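Side-chain contacts in class II aldolase/adducin domain protein (Pseudomonas syringae pv. phaseolicola 1448A, PDB 3OCR), which is a tetrameric member of the class II aldolase/adducin family whose own reaction is not established, and may bind actin filaments: residues A46-T51 and I261-R266; H201-L206 and R255-L260; T56-R61 and L76-I81; I151-R156 and L206-Y211. One frame throughout, in Å; residues are numbered along the deposited sequence.

Contact 1 (A46-T51 and I261-R266)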
# COMPACT_ATOMS: atom_id res chain seq x y z
N ALA A 46 -0.57 -14.25 -7.66
CA ALA A 46 0.10 -14.18 -6.37
C ALA A 46 1.07 -13.02 -6.37
O ALA A 46 1.06 -12.20 -5.45
CB ALA A 46 0.81 -15.52 -6.05
N LEU A 47 1.89 -12.92 -7.42
CA LEU A 47 2.82 -11.79 -7.58
C LEU A 47 2.09 -10.44 -7.56
O LEU A 47 2.53 -9.52 -6.89
CB LEU A 47 3.62 -11.93 -8.87
CG LEU A 47 4.72 -10.95 -9.21
CD1 LEU A 47 5.92 -11.14 -8.27
CD2 LEU A 47 5.15 -11.11 -10.66
N LYS A 48 0.99 -10.34 -8.29
CA LYS A 48 0.20 -9.11 -8.36
C LYS A 48 -0.76 -8.95 -7.19
O LYS A 48 -1.54 -7.99 -7.16
CB LYS A 48 -0.61 -9.05 -9.67
CG LYS A 48 0.20 -9.14 -10.95
CD LYS A 48 1.25 -8.07 -11.02
CE LYS A 48 1.93 -8.05 -12.37
NZ LYS A 48 2.89 -6.92 -12.45
N ARG A 49 -0.72 -9.89 -6.25
CA ARG A 49 -1.56 -9.85 -5.04
C ARG A 49 -3.07 -9.86 -5.34
O ARG A 49 -3.82 -9.09 -4.74
CB ARG A 49 -1.17 -8.65 -4.15
CG ARG A 49 0.25 -8.69 -3.61
CD ARG A 49 0.58 -7.44 -2.79
NE ARG A 49 1.75 -7.64 -1.94
CZ ARG A 49 3.00 -7.28 -2.25
NH1 ARG A 49 3.26 -6.69 -3.42
NH2 ARG A 49 3.99 -7.51 -1.40
N TRP A 50 -3.51 -10.70 -6.28
CA TRP A 50 -4.94 -10.83 -6.57
C TRP A 50 -5.56 -11.99 -5.79
O TRP A 50 -6.54 -12.57 -6.24
CB TRP A 50 -5.20 -11.03 -8.07
CG TRP A 50 -4.67 -9.95 -8.99
CD1 TRP A 50 -4.47 -8.64 -8.69
CD2 TRP A 50 -4.28 -10.11 -10.36
NE1 TRP A 50 -3.98 -7.97 -9.79
CE2 TRP A 50 -3.86 -8.85 -10.83
CE3 TRP A 50 -4.26 -11.21 -11.24
CZ2 TRP A 50 -3.40 -8.64 -12.14
CZ3 TRP A 50 -3.80 -11.01 -12.54
CH2 TRP A 50 -3.38 -9.73 -12.98
N THR A 51 -4.98 -12.34 -4.64
CA THR A 51 -5.32 -13.60 -3.97
C THR A 51 -6.13 -13.36 -2.71
O THR A 51 -6.09 -12.29 -2.14
CB THR A 51 -4.07 -14.37 -3.53
OG1 THR A 51 -3.29 -13.54 -2.67
CG2 THR A 51 -3.25 -14.83 -4.70
N ILE A 261 5.06 -13.14 -18.30
CA ILE A 261 5.93 -14.34 -18.18
C ILE A 261 7.39 -13.99 -17.90
O ILE A 261 7.99 -14.59 -17.00
CB ILE A 261 5.84 -15.26 -19.43
CG1 ILE A 261 4.44 -15.89 -19.54
CG2 ILE A 261 6.94 -16.37 -19.43
CD1 ILE A 261 4.02 -16.71 -18.34
N ARG A 262 7.97 -13.07 -18.66
CA ARG A 262 9.34 -12.61 -18.40
C ARG A 262 9.46 -12.08 -16.96
O ARG A 262 10.44 -12.37 -16.29
CB ARG A 262 9.82 -11.54 -19.41
CG ARG A 262 9.95 -12.00 -20.86
CD ARG A 262 10.78 -11.02 -21.75
NE ARG A 262 10.26 -9.65 -21.69
CZ ARG A 262 9.21 -9.19 -22.39
NH1 ARG A 262 8.55 -9.95 -23.27
NH2 ARG A 262 8.83 -7.93 -22.21
N GLU A 263 8.47 -11.30 -16.51
CA GLU A 263 8.48 -10.77 -15.14
C GLU A 263 8.40 -11.88 -14.10
O GLU A 263 9.17 -11.90 -13.13
CB GLU A 263 7.32 -9.80 -14.91
CG GLU A 263 7.49 -8.98 -13.64
CD GLU A 263 6.26 -8.14 -13.31
OE1 GLU A 263 5.48 -7.81 -14.23
OE2 GLU A 263 6.09 -7.82 -12.11
N LEU A 264 7.45 -12.80 -14.31
CA LEU A 264 7.31 -13.98 -13.46
C LEU A 264 8.63 -14.77 -13.34
O LEU A 264 9.06 -15.05 -12.24
CB LEU A 264 6.16 -14.88 -13.95
CG LEU A 264 5.92 -16.19 -13.18
CD1 LEU A 264 5.67 -15.94 -11.69
CD2 LEU A 264 4.79 -16.98 -13.78
N GLU A 265 9.25 -15.09 -14.47
CA GLU A 265 10.48 -15.90 -14.53
C GLU A 265 11.64 -15.30 -13.72
O GLU A 265 12.58 -16.00 -13.32
CB GLU A 265 10.94 -16.06 -15.98
CG GLU A 265 9.88 -16.63 -16.91
CD GLU A 265 10.20 -18.02 -17.40
OE1 GLU A 265 11.39 -18.31 -17.57
OE2 GLU A 265 9.26 -18.82 -17.61
N ARG A 266 11.56 -13.98 -13.52
CA ARG A 266 12.45 -13.23 -12.65
C ARG A 266 12.43 -13.77 -11.21
O ARG A 266 13.40 -13.61 -10.48
CB ARG A 266 12.01 -11.76 -12.65
CG ARG A 266 13.13 -10.75 -12.64
CD ARG A 266 12.65 -9.41 -13.19
NE ARG A 266 12.46 -9.47 -14.64
CZ ARG A 266 11.80 -8.57 -15.35
NH1 ARG A 266 11.23 -7.52 -14.76
NH2 ARG A 266 11.69 -8.73 -16.67
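Lys48 and Glu263 form a salt bridge at the place where helix 29-47 ends, in a Schellman motif, beside the last turns of helix 251-265. The motif is marked by the positive phi of Arg49, whose backbone N bonds back to Ala46 O, and it turns the chain away just after the lysine.

The ionic part is a fork. Lys48 NZ stands 3.3 Å from Glu263 OE1 and donates to it from the syn side, 16° out of the carboxylate plane; the bond to OE2 is weak. The two side chains run at each other from opposite directions, the glutamate extended beyond CG and the lysine bent at chi2 (-57°), a kink that swings its outer methylenes round toward helix 251-265. With both partners near the surface and the bonds long, the pairing is probably a modest one.

The van der Waals part is small, a methyl beside the carboxylate. Leu47 slants across the glutamate, and Leu77 of the second subunit also packs on Glu263, which places Glu263 at a subunit interface; Arg262, one residue earlier, forms a salt bridge with Glu80 of that subunit. Within the chain, the methyl CD2 of Leu47 rests 3.7 Å from Glu263 OE2.

Contact 2 (H201-L206 and R255-L260)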
# COMPACT_ATOMS: atom_id res chain seq x y z
N HIS A 201 -5.79 -14.57 -22.77
CA HIS A 201 -6.87 -13.61 -22.99
C HIS A 201 -7.62 -13.27 -21.67
O HIS A 201 -7.90 -12.09 -21.39
CB HIS A 201 -7.82 -14.15 -24.07
CG HIS A 201 -9.01 -13.27 -24.33
ND1 HIS A 201 -10.24 -13.77 -24.69
CD2 HIS A 201 -9.16 -11.92 -24.26
CE1 HIS A 201 -11.10 -12.77 -24.84
NE2 HIS A 201 -10.47 -11.64 -24.57
N ALA A 202 -7.96 -14.30 -20.89
CA ALA A 202 -8.63 -14.14 -19.61
C ALA A 202 -7.80 -13.31 -18.64
O ALA A 202 -8.31 -12.43 -17.95
CB ALA A 202 -9.00 -15.53 -18.99
N ILE A 203 -6.50 -13.59 -18.60
CA ILE A 203 -5.62 -12.88 -17.71
C ILE A 203 -5.44 -11.42 -18.12
O ILE A 203 -5.30 -10.55 -17.24
CB ILE A 203 -4.22 -13.60 -17.65
CG1 ILE A 203 -4.28 -14.79 -16.69
CG2 ILE A 203 -3.15 -12.62 -17.23
CD1 ILE A 203 -4.48 -14.46 -15.17
N GLN A 204 -5.43 -11.13 -19.44
CA GLN A 204 -5.27 -9.76 -19.88
C GLN A 204 -6.49 -8.96 -19.43
O GLN A 204 -6.34 -7.87 -18.90
CB GLN A 204 -5.12 -9.61 -21.40
CG GLN A 204 -4.87 -8.12 -21.83
CD GLN A 204 -4.60 -7.92 -23.32
OE1 GLN A 204 -5.04 -8.69 -24.16
NE2 GLN A 204 -3.87 -6.86 -23.64
N GLN A 205 -7.68 -9.52 -19.63
CA GLN A 205 -8.91 -8.85 -19.20
C GLN A 205 -8.94 -8.65 -17.68
O GLN A 205 -9.39 -7.61 -17.20
CB GLN A 205 -10.12 -9.67 -19.64
CG GLN A 205 -10.25 -9.87 -21.17
CD GLN A 205 -11.69 -10.09 -21.55
OE1 GLN A 205 -12.37 -9.15 -21.97
NE2 GLN A 205 -12.17 -11.31 -21.41
N LEU A 206 -8.48 -9.65 -16.92
CA LEU A 206 -8.51 -9.56 -15.45
C LEU A 206 -7.55 -8.47 -14.94
O LEU A 206 -7.92 -7.64 -14.09
CB LEU A 206 -8.21 -10.91 -14.79
CG LEU A 206 -8.12 -10.92 -13.25
CD1 LEU A 206 -9.48 -10.65 -12.63
CD2 LEU A 206 -7.52 -12.26 -12.76
N ARG A 255 1.51 -10.27 -26.59
CA ARG A 255 2.53 -9.32 -26.13
C ARG A 255 2.43 -9.05 -24.62
O ARG A 255 3.43 -9.07 -23.89
CB ARG A 255 2.42 -8.02 -26.93
CG ARG A 255 3.48 -6.98 -26.66
CD ARG A 255 3.29 -5.72 -27.53
NE ARG A 255 3.31 -6.06 -28.95
CZ ARG A 255 2.25 -6.01 -29.75
NH1 ARG A 255 1.08 -5.58 -29.29
NH2 ARG A 255 2.37 -6.36 -31.02
N HIS A 256 1.21 -8.76 -24.16
CA HIS A 256 0.91 -8.53 -22.76
C HIS A 256 1.30 -9.74 -21.93
O HIS A 256 1.90 -9.61 -20.87
CB HIS A 256 -0.60 -8.25 -22.61
CG HIS A 256 -1.04 -7.87 -21.24
ND1 HIS A 256 -1.46 -6.60 -20.92
CD2 HIS A 256 -1.20 -8.61 -20.11
CE1 HIS A 256 -1.82 -6.56 -19.65
NE2 HIS A 256 -1.68 -7.77 -19.14
N TRP A 257 0.94 -10.92 -22.41
CA TRP A 257 1.19 -12.16 -21.68
C TRP A 257 2.69 -12.45 -21.60
O TRP A 257 3.19 -12.86 -20.55
CB TRP A 257 0.48 -13.33 -22.36
CG TRP A 257 0.85 -14.67 -21.78
CD1 TRP A 257 1.77 -15.58 -22.27
CD2 TRP A 257 0.28 -15.26 -20.61
NE1 TRP A 257 1.79 -16.70 -21.46
CE2 TRP A 257 0.90 -16.52 -20.42
CE3 TRP A 257 -0.69 -14.84 -19.68
CZ2 TRP A 257 0.57 -17.38 -19.36
CZ3 TRP A 257 -1.01 -15.68 -18.62
CH2 TRP A 257 -0.38 -16.93 -18.46
N ASN A 258 3.39 -12.26 -22.72
CA ASN A 258 4.83 -12.61 -22.79
C ASN A 258 5.67 -11.77 -21.81
O ASN A 258 6.71 -12.23 -21.32
CB ASN A 258 5.37 -12.39 -24.21
CG ASN A 258 4.88 -13.44 -25.20
OD1 ASN A 258 4.35 -14.48 -24.82
ND2 ASN A 258 5.09 -13.17 -26.48
N ALA A 259 5.24 -10.54 -21.57
CA ALA A 259 5.90 -9.65 -20.60
C ALA A 259 5.60 -10.11 -19.17
O ALA A 259 6.49 -10.15 -18.34
CB ALA A 259 5.49 -8.18 -20.80
N LEU A 260 4.35 -10.45 -18.89
CA LEU A 260 4.00 -11.06 -17.60
C LEU A 260 4.89 -12.27 -17.31
O LEU A 260 5.40 -12.41 -16.20
CB LEU A 260 2.53 -11.44 -17.54
CG LEU A 260 1.57 -10.24 -17.44
CD1 LEU A 260 0.12 -10.71 -17.36
CD2 LEU A 260 1.87 -9.33 -16.25
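Gln204 lays its CG methylene over the imidazole of His256, a CH-pi contact with CG 3.9 Å from the ring centroid and only 10° off the ring normal. The glutamine has CG anti to its backbone N (chi1 -177°) and is extended beyond it, which carries the amide past the ring toward His256 CB. Gln204 NE2 approaches His256 ND1 to 3.6 Å, a contact only: ND1 is hydrogen-bonded to Tyr55 OH of the second subunit, to which Gln204 NE2 also bonds weakly, while NE2 of the imidazole pairs with His207 ND1 of its own chain.

Deeper in, Ile203 fills the angle between two side chains of helix 251-265. Its CG1 meets the rim of the indole at Trp257 CZ3, 3.9 Å away, and its CG2 touches Leu260 CD1 at 3.8 Å. The axes of the two segments cross at 84°, 9.7 Å apart at closest approach.

The joint is apolar at its base and polar at its outer end. Held at both ring nitrogens and covered by Gln204 on one face, the His256 imidazole probably has little rotational freedom, and this packing of two helices within one chain is coupled to the subunit interface.

Contact 3 (T56-R61 and L76-I81)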
# COMPACT_ATOMS: atom_id res chain seq x y z
N THR A 56 -10.92 -18.81 -3.92
CA THR A 56 -10.88 -18.44 -5.35
C THR A 56 -9.98 -19.33 -6.23
O THR A 56 -9.03 -19.94 -5.76
CB THR A 56 -10.63 -16.92 -5.62
OG1 THR A 56 -9.22 -16.64 -5.71
CG2 THR A 56 -11.31 -16.05 -4.56
N HIS A 57 -10.31 -19.37 -7.51
CA HIS A 57 -9.82 -20.38 -8.42
C HIS A 57 -9.77 -19.89 -9.84
O HIS A 57 -10.59 -19.04 -10.25
CB HIS A 57 -10.75 -21.58 -8.36
CG HIS A 57 -10.92 -22.14 -6.98
ND1 HIS A 57 -9.97 -22.95 -6.39
CD2 HIS A 57 -11.90 -21.98 -6.07
CE1 HIS A 57 -10.37 -23.27 -5.17
NE2 HIS A 57 -11.53 -22.70 -4.95
N PHE A 58 -8.80 -20.41 -10.58
CA PHE A 58 -8.72 -20.21 -12.04
C PHE A 58 -8.88 -21.57 -12.71
O PHE A 58 -8.19 -22.52 -12.34
CB PHE A 58 -7.36 -19.65 -12.43
CG PHE A 58 -7.05 -18.29 -11.87
CD1 PHE A 58 -8.04 -17.48 -11.34
CD2 PHE A 58 -5.74 -17.80 -11.93
CE1 PHE A 58 -7.74 -16.23 -10.84
CE2 PHE A 58 -5.44 -16.53 -11.43
CZ PHE A 58 -6.46 -15.75 -10.90
N SER A 59 -9.74 -21.67 -13.72
CA SER A 59 -9.88 -22.95 -14.46
C SER A 59 -9.54 -22.76 -15.94
O SER A 59 -9.71 -21.66 -16.48
CB SER A 59 -11.29 -23.52 -14.30
OG SER A 59 -12.25 -22.62 -14.82
N ALA A 60 -9.07 -23.84 -16.58
CA ALA A 60 -8.85 -23.90 -18.02
C ALA A 60 -9.33 -25.23 -18.59
O ALA A 60 -9.13 -26.27 -17.97
CB ALA A 60 -7.36 -23.73 -18.34
N ARG A 61 -9.92 -25.19 -19.78
CA ARG A 61 -10.24 -26.41 -20.48
C ARG A 61 -8.96 -27.08 -21.02
O ARG A 61 -8.08 -26.41 -21.55
CB ARG A 61 -11.22 -26.17 -21.62
CG ARG A 61 -11.74 -27.53 -22.18
CD ARG A 61 -12.59 -27.35 -23.37
NE ARG A 61 -13.32 -28.57 -23.77
CZ ARG A 61 -12.83 -29.55 -24.54
NH1 ARG A 61 -11.57 -29.54 -24.95
NH2 ARG A 61 -13.61 -30.57 -24.87
N LEU A 76 -3.88 -25.56 -1.48
CA LEU A 76 -2.61 -24.96 -1.91
C LEU A 76 -2.78 -23.48 -2.18
O LEU A 76 -3.80 -23.06 -2.68
CB LEU A 76 -2.10 -25.61 -3.19
CG LEU A 76 -1.59 -27.05 -3.12
CD1 LEU A 76 -0.76 -27.34 -4.39
CD2 LEU A 76 -0.77 -27.28 -1.87
N LEU A 77 -1.75 -22.71 -1.86
CA LEU A 77 -1.68 -21.29 -2.21
C LEU A 77 -1.32 -21.10 -3.69
O LEU A 77 -0.64 -21.93 -4.28
CB LEU A 77 -0.64 -20.60 -1.33
CG LEU A 77 -0.90 -20.61 0.18
CD1 LEU A 77 0.31 -20.06 0.92
CD2 LEU A 77 -2.16 -19.78 0.47
N PHE A 78 -1.77 -19.99 -4.28
CA PHE A 78 -1.52 -19.64 -5.68
C PHE A 78 -0.03 -19.69 -5.97
O PHE A 78 0.39 -20.06 -7.06
CB PHE A 78 -2.06 -18.25 -5.98
CG PHE A 78 -3.55 -18.23 -6.29
CD1 PHE A 78 -4.41 -19.18 -5.73
CD2 PHE A 78 -4.08 -17.27 -7.14
CE1 PHE A 78 -5.79 -19.16 -6.01
CE2 PHE A 78 -5.46 -17.23 -7.43
CZ PHE A 78 -6.31 -18.19 -6.86
N ASP A 79 0.73 -19.35 -4.93
CA ASP A 79 2.18 -19.32 -4.89
C ASP A 79 2.84 -20.68 -5.03
O ASP A 79 4.05 -20.78 -5.21
CB ASP A 79 2.57 -18.79 -3.51
CG ASP A 79 3.50 -17.63 -3.58
OD1 ASP A 79 3.96 -17.32 -4.69
OD2 ASP A 79 3.77 -17.02 -2.53
N GLU A 80 2.05 -21.73 -4.86
CA GLU A 80 2.59 -23.08 -4.79
C GLU A 80 2.24 -23.86 -6.03
O GLU A 80 2.73 -24.97 -6.24
CB GLU A 80 2.05 -23.81 -3.56
CG GLU A 80 2.54 -23.27 -2.22
CD GLU A 80 1.84 -23.92 -1.03
OE1 GLU A 80 0.58 -24.00 -1.02
OE2 GLU A 80 2.54 -24.33 -0.10
N ILE A 81 1.40 -23.27 -6.87
CA ILE A 81 0.85 -24.00 -8.00
C ILE A 81 1.94 -24.23 -9.05
O ILE A 81 2.76 -23.34 -9.30
CB ILE A 81 -0.34 -23.27 -8.61
CG1 ILE A 81 -1.40 -22.95 -7.52
CG2 ILE A 81 -0.92 -24.07 -9.81
CD1 ILE A 81 -1.92 -24.17 -6.71
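Phe78 and Phe58 both carry CG anti to the carbonyl carbon (chi1 -83° and -62°), and these torsions bring their rings together from the loop 76-81 and from strand 58-61. The side chains cross at about a right angle, and the rings form a T-shaped (edge-to-face) pair: the edge of Phe78 is directed at the face of Phe58, with centroids 5.3 Å apart and planes at 64°. The touching atom is Phe78 CE2, which lies above the Phe58 ring toward its rim, 3.9 Å from Phe58 CZ.

Farther round its edge, Phe78 meets Thr56. The carbonyl Thr56 O lies near the plane of the ring, 3.3 Å from Phe78 CE1, and is approached by the hydrogen-bearing rim. The hydroxyl Thr56 OG1 is placed differently: it lies off the ring plane, 3.5 Å from Phe78 CZ.

The loop that presents Phe78 is braced internally. Leu77 N donates to Glu80 OE1 at 2.8 Å, meeting the carboxylate on its anti side, and Glu80 N returns a bond to Leu77 O. Tyr42 of helix 29-47 completes a cluster of three aromatic rings, edge-to-face with Phe78 and in contact with Phe58, where the helix covers the sheet.

The contact therefore rests on ring-to-ring packing and on the weak polarity of aromatic C-H groups: the slightly positive edge of Phe78 serves both the electron-rich face of Phe58 and the carbonyl oxygen of Thr56, an electrostatic match that probably favours this orientation of the ring.

Contact 4 (I151-R156 and L206-Y211)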
# COMPACT_ATOMS: atom_id res chain seq x y z
N ILE A 151 -13.28 2.86 -19.12
CA ILE A 151 -14.11 3.19 -20.29
C ILE A 151 -13.92 2.12 -21.36
O ILE A 151 -14.85 1.78 -22.09
CB ILE A 151 -13.81 4.65 -20.82
CG1 ILE A 151 -14.25 5.68 -19.79
CG2 ILE A 151 -14.47 4.95 -22.18
CD1 ILE A 151 -13.64 7.11 -20.02
N ALA A 152 -12.71 1.54 -21.41
CA ALA A 152 -12.43 0.42 -22.30
C ALA A 152 -13.33 -0.81 -22.05
O ALA A 152 -13.54 -1.63 -22.96
CB ALA A 152 -10.92 0.04 -22.19
N PHE A 153 -13.86 -0.96 -20.83
CA PHE A 153 -14.84 -2.01 -20.50
C PHE A 153 -16.31 -1.64 -20.79
O PHE A 153 -17.21 -2.44 -20.52
CB PHE A 153 -14.68 -2.43 -19.03
CG PHE A 153 -13.48 -3.31 -18.81
CD1 PHE A 153 -12.28 -2.77 -18.35
CD2 PHE A 153 -13.53 -4.66 -19.14
CE1 PHE A 153 -11.14 -3.60 -18.19
CE2 PHE A 153 -12.41 -5.49 -18.96
CZ PHE A 153 -11.23 -4.95 -18.48
N SER A 154 -16.56 -0.45 -21.33
CA SER A 154 -17.95 -0.05 -21.54
C SER A 154 -18.63 -1.03 -22.50
O SER A 154 -18.11 -1.33 -23.58
CB SER A 154 -18.03 1.38 -22.08
OG SER A 154 -19.38 1.73 -22.34
N GLY A 155 -19.78 -1.56 -22.07
CA GLY A 155 -20.54 -2.53 -22.84
C GLY A 155 -19.94 -3.94 -22.85
O GLY A 155 -20.43 -4.81 -23.58
N ARG A 156 -18.90 -4.19 -22.05
CA ARG A 156 -18.30 -5.53 -21.98
C ARG A 156 -18.66 -6.29 -20.68
O ARG A 156 -18.30 -7.46 -20.52
CB ARG A 156 -16.78 -5.44 -22.12
CG ARG A 156 -16.27 -5.15 -23.54
CD ARG A 156 -14.83 -4.66 -23.48
NE ARG A 156 -13.86 -5.69 -23.07
CZ ARG A 156 -12.62 -5.44 -22.65
NH1 ARG A 156 -12.18 -4.19 -22.54
NH2 ARG A 156 -11.80 -6.45 -22.34
N LEU A 206 -8.48 -9.65 -16.92
CA LEU A 206 -8.51 -9.56 -15.45
C LEU A 206 -7.55 -8.47 -14.94
O LEU A 206 -7.92 -7.64 -14.09
CB LEU A 206 -8.21 -10.91 -14.79
CG LEU A 206 -8.12 -10.92 -13.25
CD1 LEU A 206 -9.48 -10.65 -12.63
CD2 LEU A 206 -7.52 -12.26 -12.76
N HIS A 207 -6.32 -8.50 -15.42
CA HIS A 207 -5.31 -7.47 -15.17
C HIS A 207 -5.83 -6.06 -15.42
O HIS A 207 -5.62 -5.17 -14.59
CB HIS A 207 -4.05 -7.75 -16.01
CG HIS A 207 -2.85 -6.95 -15.61
ND1 HIS A 207 -1.66 -7.02 -16.30
CD2 HIS A 207 -2.63 -6.08 -14.59
CE1 HIS A 207 -0.76 -6.23 -15.74
NE2 HIS A 207 -1.33 -5.65 -14.69
N ALA A 208 -6.49 -5.85 -16.56
CA ALA A 208 -7.03 -4.54 -16.88
C ALA A 208 -8.18 -4.15 -15.99
O ALA A 208 -8.29 -2.98 -15.61
CB ALA A 208 -7.47 -4.46 -18.35
N LEU A 209 -9.04 -5.11 -15.66
CA LEU A 209 -10.22 -4.84 -14.86
C LEU A 209 -9.80 -4.49 -13.42
O LEU A 209 -10.37 -3.58 -12.81
CB LEU A 209 -11.18 -6.03 -14.86
CG LEU A 209 -12.54 -5.80 -14.16
CD1 LEU A 209 -13.29 -4.59 -14.77
CD2 LEU A 209 -13.41 -7.09 -14.14
N GLU A 210 -8.81 -5.21 -12.91
CA GLU A 210 -8.34 -5.04 -11.55
C GLU A 210 -7.73 -3.63 -11.44
O GLU A 210 -8.01 -2.88 -10.47
CB GLU A 210 -7.24 -6.08 -11.24
CG GLU A 210 -6.53 -5.79 -9.92
CD GLU A 210 -7.45 -5.91 -8.71
OE1 GLU A 210 -8.43 -6.71 -8.77
OE2 GLU A 210 -7.19 -5.19 -7.71
N TYR A 211 -6.96 -3.23 -12.45
CA TYR A 211 -6.42 -1.87 -12.46
C TYR A 211 -7.51 -0.80 -12.56
O TYR A 211 -7.45 0.21 -11.87
CB TYR A 211 -5.42 -1.67 -13.58
CG TYR A 211 -4.45 -0.50 -13.31
CD1 TYR A 211 -3.93 -0.28 -12.02
CD2 TYR A 211 -4.07 0.36 -14.32
CE1 TYR A 211 -3.03 0.78 -11.77
CE2 TYR A 211 -3.18 1.41 -14.09
CZ TYR A 211 -2.66 1.61 -12.82
OH TYR A 211 -1.78 2.65 -12.60
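Ala208 is the first residue of the helical segment 206-211 to meet Phe153, which projects from the type I turn Ile151 to Ser154. Its methyl CB lies 3.8 Å from Phe153 CE1, its carbonyl carbon sits at the edge of the ring, near the ring plane, and the phenyl lies right against the helix backbone. At Leu209 the backbone N is 3.6 Å from Phe153 CZ, and CB packs against the same carbon. The leucine CG, anti to the backbone N (chi1 -174°), extends over the ring and puts CD1 4.0 Å from the Phe153 centroid, 6° off the normal, a CH-pi contact over the face.

The opposite face is covered from within segment 151-156 by the guanidinium of Arg156, near the rim. Arg156 NH1 is held by a 2.9 Å bond to Ala152 O, entering from above the carbonyl plane, and NH2 bonds to Gln205 of the helix.

The phenyl is thus sandwiched between an aliphatic branch and a cationic group. Val184 of strand 184-187 packs against both Phe153 and Leu209, so the Phe153 ring lies between helix 199-219 and that strand, while Ile151 and Ser154 of the turn pack on helix 232-243.

From the N terminus, helix 29-47 leads into segment 46-51, which opens the longest loop; contact 1 closes it some 210 residues later on helix 251-265, and the other three contacts nest inside. Contact 3 closes first, a short loop joining strand 58-61 to the connection before strand 87-90. Contact 4 then opens at 151-156, before strand 157-160, and contact 2 opens at 201-206 before contact 4 closes at 206-211; the two cross, sharing Leu206 on helix 199-219. Contact 2 closes at 255-260, just ahead of contact 1. Trp50 touches Leu206, which also meets Phe58, and Lys48 packs on Leu260, so helices 199-219 and 251-265, the end of helix 29-47 and strand 58-61 adjoin one another.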